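Side-chain contacts in MSHA biogenesis protein MshE (Vibrio cholerae, PDB 5HTL), which probably acts in biogenesis of the MSHA pilus and binds the second messenger cyclic di-GMP with high affinity: residues V15-V20 / L55-Q60; E26-A31 / R37-T42; P80-V85 / E116-Q121. All coordinates share one frame; numbering follows the deposited sequence.

Interaction 1 of 3, residues V15-V20 / L55-Q60; sequences VEEGIV and LNFLAQ. With C2E (9,9'-[(2R,3R,3aS,5S,7aR,9R,10R,10aS,12S,14aR)-3,5,10,12-tetrahydroxy-5,12-dioxidooctahydro-2H,7H-difuro[3,2-d:3',2'-j][1,3,7,9,2,8]tetraoxadiphosphacyclododecine-2,9-diyl]bis(2-amino-1,9-dihydro-6H-purin-6-one)), chain C.
The outer end of the Phe57 ring carries this contact, pointing from helix 51-62 at the turn that follows helix 10-16. Ile19 reaches the ring from the opposite direction: its CD1 lies 3.4 Å from Phe57 CZ, and the same methyl and CG1 both pack on CE2. At the next ring carbon, CE1, the CB methylene of Glu17 stands 4.1 Å away. CG1 of Ile19 stands anti to its own carbonyl carbon (chi1 -51°), which sends the long branch rather than CG2 toward the ring. A flexible, branched aliphatic chain suits this place, since it adapts to a rigid aromatic end. The Glu17 chain bends at chi2 (-44°), with CG 4.4 Å from Gln60 NE2, a loose approach without a hydrogen bond. Leu14 also packs against both Ile19 and Phe57, extending the apolar patch. One residue on from Phe57, Leu58 is turned to the ligand and lays its methyls over a face of one guanine, with CD1 3.5 Å from C2E C21. The turn itself is a Schellman motif: Gly18, with phi +74°, is its C-prime residue, Gly18 N bonds Val15 O at 3.1 Å, and Ile19 N returns to Leu14 O, so the helix end delivers Ile19 to the helix bordering the cyclic di-GMP pocket.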
loop_
_atom_site.group_PDB
_atom_site.type_symbol
_atom_site.label_atom_id
_atom_site.label_comp_id
_atom_site.label_asym_id
_atom_site.label_seq_id
_atom_site.Cartn_x
_atom_site.Cartn_y
_atom_site.Cartn_z
ATOM N N VAL A 15 -17.123 -3.252 12.203
ATOM C CA VAL A 15 -18.033 -2.862 13.277
ATOM C C VAL A 15 -17.920 -1.376 13.556
ATOM O O VAL A 15 -18.929 -0.691 13.684
ATOM C CB VAL A 15 -17.767 -3.651 14.563
ATOM C CG1 VAL A 15 -18.599 -3.094 15.718
ATOM C CG2 VAL A 15 -18.085 -5.105 14.356
ATOM N N GLU A 16 -16.688 -0.885 13.642
ATOM C CA GLU A 16 -16.458 0.522 13.947
ATOM C C GLU A 16 -17.008 1.434 12.868
ATOM O O GLU A 16 -17.462 2.538 13.163
ATOM C CB GLU A 16 -14.976 0.791 14.160
ATOM C CG GLU A 16 -14.433 0.205 15.447
ATOM C CD GLU A 16 -12.958 0.479 15.623
ATOM O OE1 GLU A 16 -12.435 1.376 14.926
ATOM O OE2 GLU A 16 -12.325 -0.206 16.454
ATOM N N GLU A 17 -16.978 0.990 11.620
ATOM C CA GLU A 17 -17.484 1.832 10.541
ATOM C C GLU A 17 -18.960 1.592 10.228
ATOM O O GLU A 17 -19.503 2.126 9.255
ATOM C CB GLU A 17 -16.582 1.740 9.308
ATOM C CG GLU A 17 -15.181 2.301 9.582
ATOM C CD GLU A 17 -15.201 3.627 10.356
ATOM O OE1 GLU A 17 -16.050 4.499 10.064
ATOM O OE2 GLU A 17 -14.360 3.800 11.265
ATOM N N GLY A 18 -19.604 0.805 11.086
ATOM C CA GLY A 18 -21.043 0.635 11.062
ATOM C C GLY A 18 -21.554 -0.219 9.930
ATOM O O GLY A 18 -22.692 -0.050 9.477
ATOM N N ILE A 19 -20.721 -1.161 9.493
ATOM C CA ILE A 19 -21.046 -2.013 8.357
ATOM C C ILE A 19 -21.691 -3.305 8.830
ATOM O O ILE A 19 -22.704 -3.743 8.287
ATOM C CB ILE A 19 -19.788 -2.326 7.521
ATOM C CG1 ILE A 19 -19.052 -1.036 7.165
ATOM C CG2 ILE A 19 -20.167 -3.097 6.284
ATOM C CD1 ILE A 19 -19.902 -0.029 6.405
ATOM N N VAL A 20 -21.086 -3.926 9.837
ATOM C CA VAL A 20 -21.669 -5.118 10.446
ATOM C C VAL A 20 -21.798 -4.901 11.950
ATOM O O VAL A 20 -21.098 -4.058 12.514
ATOM C CB VAL A 20 -20.853 -6.394 10.144
ATOM C CG1 VAL A 20 -20.653 -6.566 8.629
ATOM C CG2 VAL A 20 -19.545 -6.426 10.907
ATOM N N LEU A 55 -14.698 -5.509 -0.752
ATOM C CA LEU A 55 -13.679 -4.901 -1.601
ATOM C C LEU A 55 -13.224 -3.549 -1.042
ATOM O O LEU A 55 -12.021 -3.297 -0.854
ATOM C CB LEU A 55 -14.262 -4.717 -3.007
ATOM C CG LEU A 55 -13.432 -4.056 -4.107
ATOM C CD1 LEU A 55 -12.505 -5.054 -4.750
ATOM C CD2 LEU A 55 -14.347 -3.466 -5.148
ATOM N N ASN A 56 -14.193 -2.692 -0.744
ATOM C CA ASN A 56 -13.899 -1.351 -0.273
ATOM C C ASN A 56 -13.205 -1.330 1.093
ATOM O O ASN A 56 -12.315 -0.518 1.334
ATOM C CB ASN A 56 -15.178 -0.504 -0.234
ATOM C CG ASN A 56 -15.716 -0.187 -1.621
ATOM O OD1 ASN A 56 -14.964 -0.105 -2.591
ATOM N ND2 ASN A 56 -17.029 -0.008 -1.716
ATOM N N PHE A 57 -13.612 -2.219 1.992
ATOM C CA PHE A 57 -13.019 -2.226 3.326
ATOM C C PHE A 57 -11.709 -2.993 3.442
ATOM O O PHE A 57 -10.878 -2.652 4.284
ATOM C CB PHE A 57 -14.059 -2.593 4.391
ATOM C CG PHE A 57 -15.079 -1.521 4.576
ATOM C CD1 PHE A 57 -14.770 -0.397 5.310
ATOM C CD2 PHE A 57 -16.302 -1.590 3.950
ATOM C CE1 PHE A 57 -15.688 0.619 5.467
ATOM C CE2 PHE A 57 -17.222 -0.568 4.089
ATOM C CZ PHE A 57 -16.909 0.533 4.847
ATOM N N LEU A 58 -11.501 -3.990 2.583
ATOM C CA LEU A 58 -10.168 -4.580 2.447
ATOM C C LEU A 58 -9.199 -3.505 1.960
ATOM O O LEU A 58 -8.087 -3.380 2.469
ATOM C CB LEU A 58 -10.191 -5.749 1.464
ATOM C CG LEU A 58 -10.712 -7.075 2.006
ATOM C CD1 LEU A 58 -10.803 -8.117 0.895
ATOM C CD2 LEU A 58 -9.829 -7.573 3.143
ATOM N N ALA A 59 -9.636 -2.705 0.992
ATOM C CA ALA A 59 -8.814 -1.604 0.502
ATOM C C ALA A 59 -8.463 -0.630 1.625
ATOM O O ALA A 59 -7.313 -0.216 1.767
ATOM C CB ALA A 59 -9.496 -0.888 -0.646
ATOM N N GLN A 60 -9.446 -0.259 2.435
ATOM C CA GLN A 60 -9.169 0.620 3.565
ATOM C C GLN A 60 -8.206 -0.036 4.565
ATOM O O GLN A 60 -7.234 0.579 5.007
ATOM C CB GLN A 60 -10.476 1.017 4.255
ATOM C CG GLN A 60 -10.281 1.915 5.458
ATOM C CD GLN A 60 -11.588 2.483 5.980
ATOM O OE1 GLN A 60 -12.625 2.383 5.326
ATOM N NE2 GLN A 60 -11.540 3.095 7.158
HETATM P P1 C2E C . -7.063 -9.687 9.745
HETATM O O2P C2E C . -8.222 -8.753 9.494
HETATM O O1P C2E C . -5.917 -9.011 10.468
HETATM O "O5'" C2E C . -7.604 -10.918 10.576
HETATM C "C5'" C2E C . -6.883 -12.076 10.891
HETATM C "C4'" C2E C . -7.689 -13.161 11.440
HETATM O "O4'" C2E C . -8.272 -12.786 12.650
HETATM C "C3'" C2E C . -8.832 -13.525 10.533
HETATM O "O3'" C2E C . -8.460 -14.590 9.691
HETATM C "C2'" C2E C . -9.888 -13.806 11.400
HETATM O "O2'" C2E C . -9.947 -15.222 11.676
HETATM C "C1'" C2E C . -9.646 -13.038 12.646
HETATM N N9 C2E C . -10.319 -11.776 12.620
HETATM C C8 C2E C . -10.534 -10.785 11.759
HETATM N N7 C2E C . -11.231 -9.855 12.422
HETATM C C5 C2E C . -11.443 -10.278 13.704
HETATM C C6 C2E C . -12.101 -9.679 14.786
HETATM O O6 C2E C . -12.680 -8.469 14.655
HETATM N N1 C2E C . -12.160 -10.332 15.953
HETATM C C2 C2E C . -11.583 -11.529 16.079
HETATM N N2 C2E C . -11.682 -12.174 17.351
HETATM N N3 C2E C . -10.933 -12.147 15.068
HETATM C C4 C2E C . -10.845 -11.548 13.859
HETATM P P11 C2E C . -8.963 -14.659 8.181
HETATM O O21 C2E C . -8.587 -15.997 7.568
HETATM O O11 C2E C . -10.460 -14.550 8.201
HETATM O O5A C2E C . -8.456 -13.439 7.349
HETATM C C5A C2E C . -7.075 -13.214 7.116
HETATM C C4A C2E C . -6.722 -11.901 6.642
HETATM O O4A C2E C . -7.236 -11.703 5.279
HETATM C C3A C2E C . -7.340 -10.812 7.431
HETATM O O3A C2E C . -6.470 -10.239 8.387
HETATM C C2A C2E C . -7.776 -9.801 6.448
HETATM O O2A C2E C . -6.822 -8.857 6.164
HETATM C C1A C2E C . -8.054 -10.559 5.199
HETATM N N91 C2E C . -9.407 -11.048 4.971
HETATM C C81 C2E C . -10.352 -11.380 5.871
HETATM N N71 C2E C . -11.447 -11.826 5.231
HETATM C C51 C2E C . -11.199 -11.789 3.900
HETATM C C61 C2E C . -11.911 -12.120 2.742
HETATM O O61 C2E C . -13.199 -12.626 2.793
HETATM N N11 C2E C . -11.341 -11.949 1.551
HETATM C C21 C2E C . -10.104 -11.473 1.445
HETATM N N21 C2E C . -9.596 -11.325 0.140
HETATM N N31 C2E C . -9.372 -11.148 2.518
HETATM C C41 C2E C . -9.907 -11.303 3.747
#

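Interaction 2 of 3, residues E26-A31 / R37-T42; sequences EQALNA and RRLGDT. With C2E (9,9'-[(2R,3R,3aS,5S,7aR,9R,10R,10aS,12S,14aR)-3,5,10,12-tetrahydroxy-5,12-dioxidooctahydro-2H,7H-difuro[3,2-d:3',2'-j][1,3,7,9,2,8]tetraoxadiphosphacyclododecine-2,9-diyl]bis(2-amino-1,9-dihydro-6H-purin-6-one)), chain C.
Leu39 and Ala28 meet where helix 22-32 faces the start of helix 39-45. The CD1 methyl of Leu39 lies 3.8 Å from Ala28 CB and also touches CD2 of Leu29, while Thr42 sets its CG2 methyl 3.6 Å from Ala28 O, with Ala31 CB a looser neighbour. Small alanines let the two helices come close, their CA atoms being 6.0 Å apart at Ala28 and Thr42. The other branch of Leu39 serves the ligand: with CG anti to the backbone N (chi1 176°), CD1 goes to the helix and CD2 comes 3.4 Å from C2E N7, over a guanine face. Leu29 covers the pyrimidine part of that same face, so two leucines pave one side of the base.

The sequence Arg38-Leu39-Gly40-Asp41 forms the start of helix 39-45, with Arg38 at the N-cap position, and here the helix turns its first-turn N-H groups to cyclic di-GMP. Leu39 N bonds the phosphate oxygen O11 at 2.8 Å, and Gly40 N bonds N71 of the second guanine nearly straight (166°); Asp41 N makes a weak bond to O61. Gly40 suits its place because O61 sits where a side chain would begin. Arg38 lays CB against a face of that second guanine, then bends at chi2 so that NH1 meets O21 edge-on in the guanidinium plane, 3.0 Å away.

Behind this shell, Arg38 O accepts both Thr42 N and, from above its carbonyl plane, Thr42 OG1 at 2.9 Å. That double hold steadies the first turn. Farther out, Gln32 NE2 bonds Arg37 O and also the ligand, and Leu46 packs on Ala28.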
loop_
_atom_site.group_PDB
_atom_site.type_symbol
_atom_site.label_atom_id
_atom_site.label_comp_id
_atom_site.label_asym_id
_atom_site.label_seq_id
_atom_site.Cartn_x
_atom_site.Cartn_y
_atom_site.Cartn_z
ATOM N N GLU A 26 -19.497 -11.814 15.931
ATOM C CA GLU A 26 -19.313 -12.985 16.790
ATOM C C GLU A 26 -19.877 -14.233 16.111
ATOM O O GLU A 26 -19.252 -15.295 16.114
ATOM C CB GLU A 26 -19.963 -12.735 18.156
ATOM C CG GLU A 26 -19.242 -11.661 18.977
ATOM C CD GLU A 26 -20.073 -11.081 20.115
ATOM O OE1 GLU A 26 -21.267 -11.426 20.237
ATOM O OE2 GLU A 26 -19.526 -10.263 20.889
ATOM N N GLN A 27 -21.039 -14.090 15.490
ATOM C CA GLN A 27 -21.660 -15.178 14.762
ATOM C C GLN A 27 -20.756 -15.683 13.638
ATOM O O GLN A 27 -20.566 -16.887 13.472
ATOM C CB GLN A 27 -23.007 -14.722 14.195
ATOM C CG GLN A 27 -23.802 -15.835 13.560
ATOM C CD GLN A 27 -25.155 -15.375 13.063
ATOM O OE1 GLN A 27 -25.570 -14.240 13.304
ATOM N NE2 GLN A 27 -25.859 -16.262 12.367
ATOM N N ALA A 28 -20.173 -14.760 12.882
ATOM C CA ALA A 28 -19.328 -15.144 11.755
ATOM C C ALA A 28 -18.008 -15.774 12.206
ATOM O O ALA A 28 -17.524 -16.707 11.571
ATOM C CB ALA A 28 -19.070 -13.960 10.861
ATOM N N LEU A 29 -17.432 -15.263 13.290
ATOM C CA LEU A 29 -16.188 -15.824 13.819
ATOM C C LEU A 29 -16.418 -17.257 14.275
ATOM O O LEU A 29 -15.585 -18.129 14.017
ATOM C CB LEU A 29 -15.634 -14.970 14.957
ATOM C CG LEU A 29 -15.059 -13.624 14.531
ATOM C CD1 LEU A 29 -14.826 -12.766 15.770
ATOM C CD2 LEU A 29 -13.768 -13.814 13.738
ATOM N N ASN A 30 -17.552 -17.499 14.926
ATOM C CA ASN A 30 -17.941 -18.854 15.334
ATOM C C ASN A 30 -18.112 -19.767 14.122
ATOM O O ASN A 30 -17.650 -20.913 14.108
ATOM C CB ASN A 30 -19.248 -18.829 16.144
ATOM C CG ASN A 30 -19.103 -18.131 17.486
ATOM O OD1 ASN A 30 -17.998 -17.977 18.005
ATOM N ND2 ASN A 30 -20.228 -17.710 18.060
ATOM N N ALA A 31 -18.774 -19.243 13.096
ATOM C CA ALA A 31 -19.137 -20.020 11.911
ATOM C C ALA A 31 -17.962 -20.308 10.976
ATOM O O ALA A 31 -17.964 -21.307 10.243
ATOM C CB ALA A 31 -20.238 -19.304 11.147
ATOM N N ARG A 37 -12.743 -20.918 5.151
ATOM C CA ARG A 37 -13.186 -19.641 4.610
ATOM C C ARG A 37 -12.716 -18.468 5.459
ATOM O O ARG A 37 -12.644 -18.557 6.684
ATOM C CB ARG A 37 -14.709 -19.631 4.440
ATOM C CG ARG A 37 -15.199 -20.723 3.488
ATOM C CD ARG A 37 -16.193 -20.211 2.452
ATOM N NE ARG A 37 -16.152 -21.012 1.227
ATOM C CZ ARG A 37 -16.826 -22.145 1.037
ATOM N NH1 ARG A 37 -16.713 -22.799 -0.112
ATOM N NH2 ARG A 37 -17.611 -22.630 1.990
ATOM N N ARG A 38 -12.361 -17.377 4.801
ATOM C CA ARG A 38 -11.963 -16.183 5.533
ATOM C C ARG A 38 -13.181 -15.432 6.079
ATOM O O ARG A 38 -14.328 -15.749 5.738
ATOM C CB ARG A 38 -11.059 -15.302 4.672
ATOM C CG ARG A 38 -9.827 -16.060 4.163
ATOM C CD ARG A 38 -8.593 -15.177 4.124
ATOM N NE ARG A 38 -7.458 -15.877 3.524
ATOM C CZ ARG A 38 -6.501 -16.505 4.204
ATOM N NH1 ARG A 38 -6.503 -16.535 5.533
ATOM N NH2 ARG A 38 -5.522 -17.098 3.543
ATOM N N LEU A 39 -12.927 -14.454 6.948
ATOM C CA LEU A 39 -14.000 -13.791 7.668
ATOM C C LEU A 39 -14.953 -13.015 6.765
ATOM O O LEU A 39 -16.172 -13.089 6.937
ATOM C CB LEU A 39 -13.429 -12.855 8.737
ATOM C CG LEU A 39 -14.450 -12.019 9.511
ATOM C CD1 LEU A 39 -15.443 -12.901 10.271
ATOM C CD2 LEU A 39 -13.708 -11.072 10.441
ATOM N N GLY A 40 -14.405 -12.269 5.811
ATOM C CA GLY A 40 -15.225 -11.470 4.913
ATOM C C GLY A 40 -16.204 -12.336 4.142
ATOM O O GLY A 40 -17.404 -12.044 4.080
ATOM N N ASP A 41 -15.694 -13.417 3.557
ATOM C CA ASP A 41 -16.535 -14.344 2.804
ATOM C C ASP A 41 -17.579 -15.013 3.706
ATOM O O ASP A 41 -18.691 -15.305 3.272
ATOM C CB ASP A 41 -15.661 -15.365 2.063
ATOM C CG ASP A 41 -14.952 -14.766 0.842
ATOM O OD1 ASP A 41 -15.462 -13.791 0.241
ATOM O OD2 ASP A 41 -13.879 -15.289 0.474
ATOM N N THR A 42 -17.239 -15.233 4.972
ATOM C CA THR A 42 -18.215 -15.768 5.922
ATOM C C THR A 42 -19.341 -14.768 6.197
ATOM O O THR A 42 -20.522 -15.122 6.195
ATOM C CB THR A 42 -17.551 -16.207 7.233
ATOM O OG1 THR A 42 -16.535 -17.182 6.932
ATOM C CG2 THR A 42 -18.565 -16.846 8.156
HETATM P P1 C2E C . -7.063 -9.687 9.745
HETATM O O2P C2E C . -8.222 -8.753 9.494
HETATM O O1P C2E C . -5.917 -9.011 10.468
HETATM O "O5'" C2E C . -7.604 -10.918 10.576
HETATM C "C5'" C2E C . -6.883 -12.076 10.891
HETATM C "C4'" C2E C . -7.689 -13.161 11.440
HETATM O "O4'" C2E C . -8.272 -12.786 12.650
HETATM C "C3'" C2E C . -8.832 -13.525 10.533
HETATM O "O3'" C2E C . -8.460 -14.590 9.691
HETATM C "C2'" C2E C . -9.888 -13.806 11.400
HETATM O "O2'" C2E C . -9.947 -15.222 11.676
HETATM C "C1'" C2E C . -9.646 -13.038 12.646
HETATM N N9 C2E C . -10.319 -11.776 12.620
HETATM C C8 C2E C . -10.534 -10.785 11.759
HETATM N N7 C2E C . -11.231 -9.855 12.422
HETATM C C5 C2E C . -11.443 -10.278 13.704
HETATM C C6 C2E C . -12.101 -9.679 14.786
HETATM O O6 C2E C . -12.680 -8.469 14.655
HETATM N N1 C2E C . -12.160 -10.332 15.953
HETATM C C2 C2E C . -11.583 -11.529 16.079
HETATM N N2 C2E C . -11.682 -12.174 17.351
HETATM N N3 C2E C . -10.933 -12.147 15.068
HETATM C C4 C2E C . -10.845 -11.548 13.859
HETATM P P11 C2E C . -8.963 -14.659 8.181
HETATM O O21 C2E C . -8.587 -15.997 7.568
HETATM O O11 C2E C . -10.460 -14.550 8.201
HETATM O O5A C2E C . -8.456 -13.439 7.349
HETATM C C5A C2E C . -7.075 -13.214 7.116
HETATM C C4A C2E C . -6.722 -11.901 6.642
HETATM O O4A C2E C . -7.236 -11.703 5.279
HETATM C C3A C2E C . -7.340 -10.812 7.431
HETATM O O3A C2E C . -6.470 -10.239 8.387
HETATM C C2A C2E C . -7.776 -9.801 6.448
HETATM O O2A C2E C . -6.822 -8.857 6.164
HETATM C C1A C2E C . -8.054 -10.559 5.199
HETATM N N91 C2E C . -9.407 -11.048 4.971
HETATM C C81 C2E C . -10.352 -11.380 5.871
HETATM N N71 C2E C . -11.447 -11.826 5.231
HETATM C C51 C2E C . -11.199 -11.789 3.900
HETATM C C61 C2E C . -11.911 -12.120 2.742
HETATM O O61 C2E C . -13.199 -12.626 2.793
HETATM N N11 C2E C . -11.341 -11.949 1.551
HETATM C C21 C2E C . -10.104 -11.473 1.445
HETATM N N21 C2E C . -9.596 -11.325 0.140
HETATM N N31 C2E C . -9.372 -11.148 2.518
HETATM C C41 C2E C . -9.907 -11.303 3.747
#

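Interaction 3 of 3, residues P80-V85 / E116-Q121; sequences PLLPEV and EALLNQ
Leu82 and Leu118 both carry CG anti to their backbone nitrogens (chi1 -176° and -159°), which brings their forked ends together, crossing at about a right angle. Leu82 CD2 comes within 3.9 Å of Leu118 CD1. Gln121, one turn farther along helix 112-121, bends at chi2 (64°): its CG methylene passes over the other Leu82 methyl, 3.6 Å from CD1, while the amide turns toward the proline. There NE2 lies 3.7 Å from Pro83 CD, a plain van der Waals approach to the rigid ring that precedes helix 84-90. Leucines suit the inner side, where Leu82 also packs on Val94 and Leu118 on Phe129, so helix 112-121 and the loop leading into helix 84-90 rest on the beta-sheet of this domain. The contact joins that loop with the C-terminal end of helix 112-121.

One water completes the polar rim. It accepts from Gln121 NE2 at 3.0 Å and donates to two backbone oxygens, Leu81 O at 3.0 Å and Gln121 O at 2.8 Å. The Gln121 amide and its own carbonyl thus hold the same water, and through it the helix end reaches the 3-10 segment at Leu81. Glutamine serves well here because its methylenes pack on leucine while its amide still binds water. No direct hydrogen bond joins the segments, so the attachment rests on apolar packing inside and on a single bridging water at the margin.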
loop_
_atom_site.group_PDB
_atom_site.type_symbol
_atom_site.label_atom_id
_atom_site.label_comp_id
_atom_site.label_asym_id
_atom_site.label_seq_id
_atom_site.Cartn_x
_atom_site.Cartn_y
_atom_site.Cartn_z
ATOM N N PRO A 80 2.809 -8.043 -20.231
ATOM C CA PRO A 80 3.554 -9.289 -20.465
ATOM C C PRO A 80 4.706 -9.613 -19.511
ATOM O O PRO A 80 5.211 -10.737 -19.593
ATOM C CB PRO A 80 4.118 -9.103 -21.884
ATOM C CG PRO A 80 3.983 -7.662 -22.191
ATOM C CD PRO A 80 2.772 -7.217 -21.454
ATOM N N LEU A 81 5.136 -8.679 -18.676
ATOM C CA LEU A 81 6.212 -8.935 -17.726
ATOM C C LEU A 81 5.884 -10.103 -16.792
ATOM O O LEU A 81 6.778 -10.802 -16.306
ATOM C CB LEU A 81 6.537 -7.667 -16.938
ATOM C CG LEU A 81 6.978 -6.526 -17.858
ATOM C CD1 LEU A 81 7.169 -5.218 -17.111
ATOM C CD2 LEU A 81 8.245 -6.890 -18.630
ATOM N N LEU A 82 4.595 -10.303 -16.541
ATOM C CA LEU A 82 4.137 -11.486 -15.829
ATOM C C LEU A 82 3.485 -12.407 -16.849
ATOM O O LEU A 82 2.507 -12.031 -17.491
ATOM C CB LEU A 82 3.121 -11.076 -14.764
ATOM C CG LEU A 82 2.567 -12.144 -13.824
ATOM C CD1 LEU A 82 3.685 -12.726 -12.997
ATOM C CD2 LEU A 82 1.504 -11.539 -12.921
ATOM N N PRO A 83 4.034 -13.619 -17.036
ATOM C CA PRO A 83 3.421 -14.510 -18.024
ATOM C C PRO A 83 1.968 -14.825 -17.669
ATOM O O PRO A 83 1.622 -14.871 -16.479
ATOM C CB PRO A 83 4.285 -15.773 -17.941
ATOM C CG PRO A 83 5.601 -15.293 -17.397
ATOM C CD PRO A 83 5.245 -14.199 -16.435
ATOM N N GLU A 84 1.147 -15.040 -18.694
ATOM C CA GLU A 84 -0.279 -15.254 -18.516
ATOM C C GLU A 84 -0.606 -16.364 -17.524
ATOM O O GLU A 84 -1.518 -16.219 -16.712
ATOM C CB GLU A 84 -0.957 -15.540 -19.854
ATOM C CG GLU A 84 -2.474 -15.617 -19.742
ATOM C CD GLU A 84 -3.143 -15.933 -21.055
ATOM O OE1 GLU A 84 -2.457 -15.881 -22.103
ATOM O OE2 GLU A 84 -4.352 -16.248 -21.040
ATOM N N VAL A 85 0.117 -17.481 -17.579
ATOM C CA VAL A 85 -0.203 -18.574 -16.668
ATOM C C VAL A 85 -0.038 -18.169 -15.203
ATOM O O VAL A 85 -0.812 -18.589 -14.341
ATOM C CB VAL A 85 0.607 -19.864 -16.969
ATOM C CG1 VAL A 85 0.212 -20.455 -18.316
ATOM C CG2 VAL A 85 2.099 -19.601 -16.914
ATOM N N GLU A 116 3.992 -13.982 -2.107
ATOM C CA GLU A 116 5.304 -14.616 -2.098
ATOM C C GLU A 116 5.635 -15.133 -3.490
ATOM O O GLU A 116 6.751 -14.981 -3.980
ATOM C CB GLU A 116 5.335 -15.760 -1.086
ATOM C CG GLU A 116 6.733 -16.324 -0.826
ATOM C CD GLU A 116 7.496 -15.536 0.225
ATOM O OE1 GLU A 116 8.485 -16.071 0.769
ATOM O OE2 GLU A 116 7.106 -14.385 0.512
ATOM N N ALA A 117 4.645 -15.747 -4.127
ATOM C CA ALA A 117 4.786 -16.242 -5.483
ATOM C C ALA A 117 5.100 -15.124 -6.466
ATOM O O ALA A 117 6.004 -15.237 -7.296
ATOM C CB ALA A 117 3.525 -16.960 -5.896
ATOM N N LEU A 118 4.342 -14.039 -6.370
ATOM C CA LEU A 118 4.537 -12.889 -7.244
ATOM C C LEU A 118 5.957 -12.336 -7.106
ATOM O O LEU A 118 6.610 -12.021 -8.105
ATOM C CB LEU A 118 3.516 -11.803 -6.891
ATOM C CG LEU A 118 3.188 -10.740 -7.927
ATOM C CD1 LEU A 118 2.695 -11.373 -9.198
ATOM C CD2 LEU A 118 2.115 -9.836 -7.330
ATOM N N LEU A 119 6.431 -12.232 -5.867
ATOM C CA LEU A 119 7.775 -11.740 -5.570
ATOM C C LEU A 119 8.871 -12.576 -6.218
ATOM O O LEU A 119 9.843 -12.044 -6.752
ATOM C CB LEU A 119 8.002 -11.718 -4.060
ATOM C CG LEU A 119 7.464 -10.524 -3.275
ATOM C CD1 LEU A 119 7.246 -10.895 -1.815
ATOM C CD2 LEU A 119 8.450 -9.376 -3.395
ATOM N N ASN A 120 8.729 -13.892 -6.151
ATOM C CA ASN A 120 9.747 -14.753 -6.730
ATOM C C ASN A 120 9.661 -14.787 -8.253
ATOM O O ASN A 120 10.647 -15.080 -8.931
ATOM C CB ASN A 120 9.663 -16.157 -6.130
ATOM C CG ASN A 120 9.971 -16.173 -4.647
ATOM O OD1 ASN A 120 10.512 -15.205 -4.101
ATOM N ND2 ASN A 120 9.621 -17.264 -3.984
ATOM N N GLN A 121 8.486 -14.462 -8.785
ATOM C CA GLN A 121 8.228 -14.497 -10.222
ATOM C C GLN A 121 8.647 -13.206 -10.929
ATOM O O GLN A 121 8.990 -13.222 -12.111
ATOM C CB GLN A 121 6.744 -14.771 -10.477
ATOM C CG GLN A 121 6.356 -14.894 -11.946
ATOM C CD GLN A 121 7.009 -16.077 -12.648
ATOM O OE1 GLN A 121 7.166 -17.151 -12.067
ATOM N NE2 GLN A 121 7.394 -15.878 -13.903
HETATM O O HOH W 1 8.031 -13.054 -14.756
#

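Overall arrangement
Interactions 1 and 2 both belong to the helical part that holds cyclic di-GMP; their centres lie about 14 Å apart and they do not touch. Along the chain, 26-31 and 37-42 fall between 15-20 and 55-60; interaction 1 presents one leucine to the ligand and interaction 2 two. Interaction 1 is a surface contact, aromatic against aliphatic, whereas interaction 2 is buried and combines small-residue helix packing with backbone and arginine bonds to the nucleotide. Interaction 3 stands on the opposite side of the chain's centre, its centre about 30 Å from that of interaction 1 and about 31 Å from that of interaction 2. It is partly buried, and water rather than ligand supplies its polar link.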